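Local coordinates for protein putative translation initiation inhibitor (Salmonella typhimurium, PDB 3GTZ) that is of unknown function but belongs to the RutC (YjgF-like) family and may inhibit translation initiation, at residues A65-S70 with P92-V97. Residues are numbered along the deposited sequence; the frame is centred on the assembly and turned at random.
Sequences ATIFLS and PVRCTV
Ile67 lies at the middle of this parallel strand pair, its N donating to Cys95 O at 2.8 Å and its O accepting from Val97 N at 3.0 Å, the second bond almost straight down the carbonyl. Leu69 N to Val97 O and Ala65 N to Val93 O continue the pattern, whereas Cys95 N reaches Ala65 O only in a weak, strongly bent bond (121° at the hydrogen).

On the face carrying Ala65, Ile67, Arg94 and Thr96, the methyl of Thr96, set anti to its own backbone N, rests 3.8 Å from Leu69 CD1 and also lies alongside Ile67. Arg94 suits the edge of this face: its bent aliphatic stem passes Ile67 CD1, while its NH2 bonds Asn79 and its guanidinium makes a cation-pi contact with Trp82. Helix 75-85 covers the apolar groups, Met78 touching Ile67 and Thr96, and Phe75 touching Leu69. Small Ala65 meets the Pro92 ring through its methyl.

The other face bears Thr66, Phe68, Cys95 and Val97. Val97 CG2 approaches the Phe68 ring obliquely, 3.3 Å from CD1, and Cys95 SG touches Thr66 CG2 at 3.9 Å. These compact or flat apolar groups suit a face that meets other chains: Val97 packs on Phe68 of the second subunit, and Phe68 on Cys95 of the third subunit. In this beta-alpha-beta unit the backbone bonds thus join strands 62-69 and 93-98 and satisfy polar groups buried between helix and neighbouring subunits.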
loop_
_atom_site.group_PDB
_atom_site.type_symbol
_atom_site.label_atom_id
_atom_site.label_comp_id
_atom_site.label_asym_id
_atom_site.label_seq_id
_atom_site.Cartn_x
_atom_site.Cartn_y
_atom_site.Cartn_z
ATOM N N ALA A 65 8.636 2.474 0.704
ATOM C CA ALA A 65 8.199 3.570 -0.183
ATOM C C ALA A 65 7.582 3.010 -1.457
ATOM O O ALA A 65 8.115 2.107 -2.072
ATOM C CB ALA A 65 9.366 4.504 -0.535
ATOM N N THR A 66 6.447 3.545 -1.848
ATOM C CA THR A 66 5.802 3.156 -3.074
ATOM C C THR A 66 5.647 4.404 -3.895
ATOM O O THR A 66 5.082 5.377 -3.433
ATOM C CB THR A 66 4.456 2.534 -2.794
ATOM O OG1 THR A 66 4.633 1.518 -1.793
ATOM C CG2 THR A 66 3.843 1.902 -4.061
ATOM N N ILE A 67 6.207 4.379 -5.097
ATOM C CA ILE A 67 6.205 5.504 -6.014
ATOM C C ILE A 67 5.222 5.207 -7.142
ATOM O O ILE A 67 5.342 4.198 -7.816
ATOM C CB ILE A 67 7.614 5.704 -6.599
ATOM C CG1 ILE A 67 8.632 5.897 -5.463
ATOM C CG2 ILE A 67 7.660 6.890 -7.490
ATOM C CD1 ILE A 67 10.047 6.277 -5.957
ATOM N N PHE A 68 4.232 6.073 -7.318
ATOM C CA PHE A 68 3.288 5.962 -8.417
ATOM C C PHE A 68 3.637 7.027 -9.440
ATOM O O PHE A 68 3.752 8.185 -9.112
ATOM C CB PHE A 68 1.866 6.157 -7.934
ATOM C CG PHE A 68 1.381 5.087 -7.000
ATOM C CD1 PHE A 68 0.931 3.892 -7.486
ATOM C CD2 PHE A 68 1.371 5.292 -5.623
ATOM C CE1 PHE A 68 0.469 2.885 -6.625
ATOM C CE2 PHE A 68 0.907 4.298 -4.744
ATOM C CZ PHE A 68 0.456 3.089 -5.248
ATOM N N LEU A 69 3.849 6.611 -10.682
ATOM C CA LEU A 69 4.117 7.542 -11.791
ATOM C C LEU A 69 2.945 7.491 -12.725
ATOM O O LEU A 69 2.423 6.419 -12.971
ATOM C CB LEU A 69 5.364 7.100 -12.552
ATOM C CG LEU A 69 6.693 7.182 -11.806
ATOM C CD1 LEU A 69 7.679 6.252 -12.448
ATOM C CD2 LEU A 69 7.250 8.615 -11.736
ATOM N N SER A 70 2.553 8.625 -13.274
ATOM C CA SER A 70 1.499 8.650 -14.275
ATOM C C SER A 70 1.930 8.112 -15.661
ATOM O O SER A 70 1.086 7.697 -16.462
ATOM C CB SER A 70 0.932 10.066 -14.399
ATOM O OG SER A 70 1.872 10.942 -14.952
ATOM N N PRO A 92 14.933 2.411 2.200
ATOM C CA PRO A 92 13.803 1.540 2.470
ATOM C C PRO A 92 13.568 0.511 1.359
ATOM O O PRO A 92 14.233 0.556 0.314
ATOM C CB PRO A 92 12.654 2.513 2.527
ATOM C CG PRO A 92 13.044 3.569 1.540
ATOM C CD PRO A 92 14.530 3.688 1.604
ATOM N N VAL A 93 12.645 -0.420 1.592
ATOM C CA VAL A 93 12.061 -1.215 0.506
ATOM C C VAL A 93 11.387 -0.245 -0.440
ATOM O O VAL A 93 10.786 0.725 -0.027
ATOM C CB VAL A 93 11.036 -2.272 1.006
ATOM C CG1 VAL A 93 10.431 -3.049 -0.164
ATOM C CG2 VAL A 93 11.703 -3.241 1.936
ATOM N N ARG A 94 11.554 -0.472 -1.725
ATOM C CA ARG A 94 11.066 0.455 -2.721
ATOM C C ARG A 94 10.310 -0.302 -3.766
ATOM O O ARG A 94 10.613 -1.446 -4.083
ATOM C CB ARG A 94 12.211 1.233 -3.384
ATOM C CG ARG A 94 11.752 2.033 -4.608
ATOM C CD ARG A 94 12.518 3.275 -4.793
ATOM N NE ARG A 94 13.654 3.102 -5.671
ATOM C CZ ARG A 94 13.648 3.352 -6.973
ATOM N NH1 ARG A 94 12.555 3.762 -7.580
ATOM N NH2 ARG A 94 14.756 3.156 -7.682
ATOM N N CYS A 95 9.343 0.378 -4.333
ATOM C CA CYS A 95 8.447 -0.240 -5.233
ATOM C C CYS A 95 7.862 0.887 -6.110
ATOM O O CYS A 95 7.300 1.861 -5.594
ATOM C CB CYS A 95 7.432 -0.936 -4.338
ATOM S SG CYS A 95 5.938 -1.223 -5.056
ATOM N N THR A 96 8.073 0.775 -7.420
ATOM C CA THR A 96 7.614 1.760 -8.375
ATOM C C THR A 96 6.653 1.143 -9.377
ATOM O O THR A 96 6.977 0.135 -9.995
ATOM C CB THR A 96 8.790 2.339 -9.151
ATOM O OG1 THR A 96 9.833 2.677 -8.234
ATOM C CG2 THR A 96 8.384 3.579 -9.872
ATOM N N VAL A 97 5.484 1.758 -9.537
ATOM C CA VAL A 97 4.499 1.338 -10.522
ATOM C C VAL A 97 3.858 2.530 -11.196
ATOM O O VAL A 97 3.829 3.611 -10.632
ATOM C CB VAL A 97 3.377 0.539 -9.877
ATOM C CG1 VAL A 97 3.949 -0.648 -9.128
ATOM C CG2 VAL A 97 2.514 1.447 -8.963
#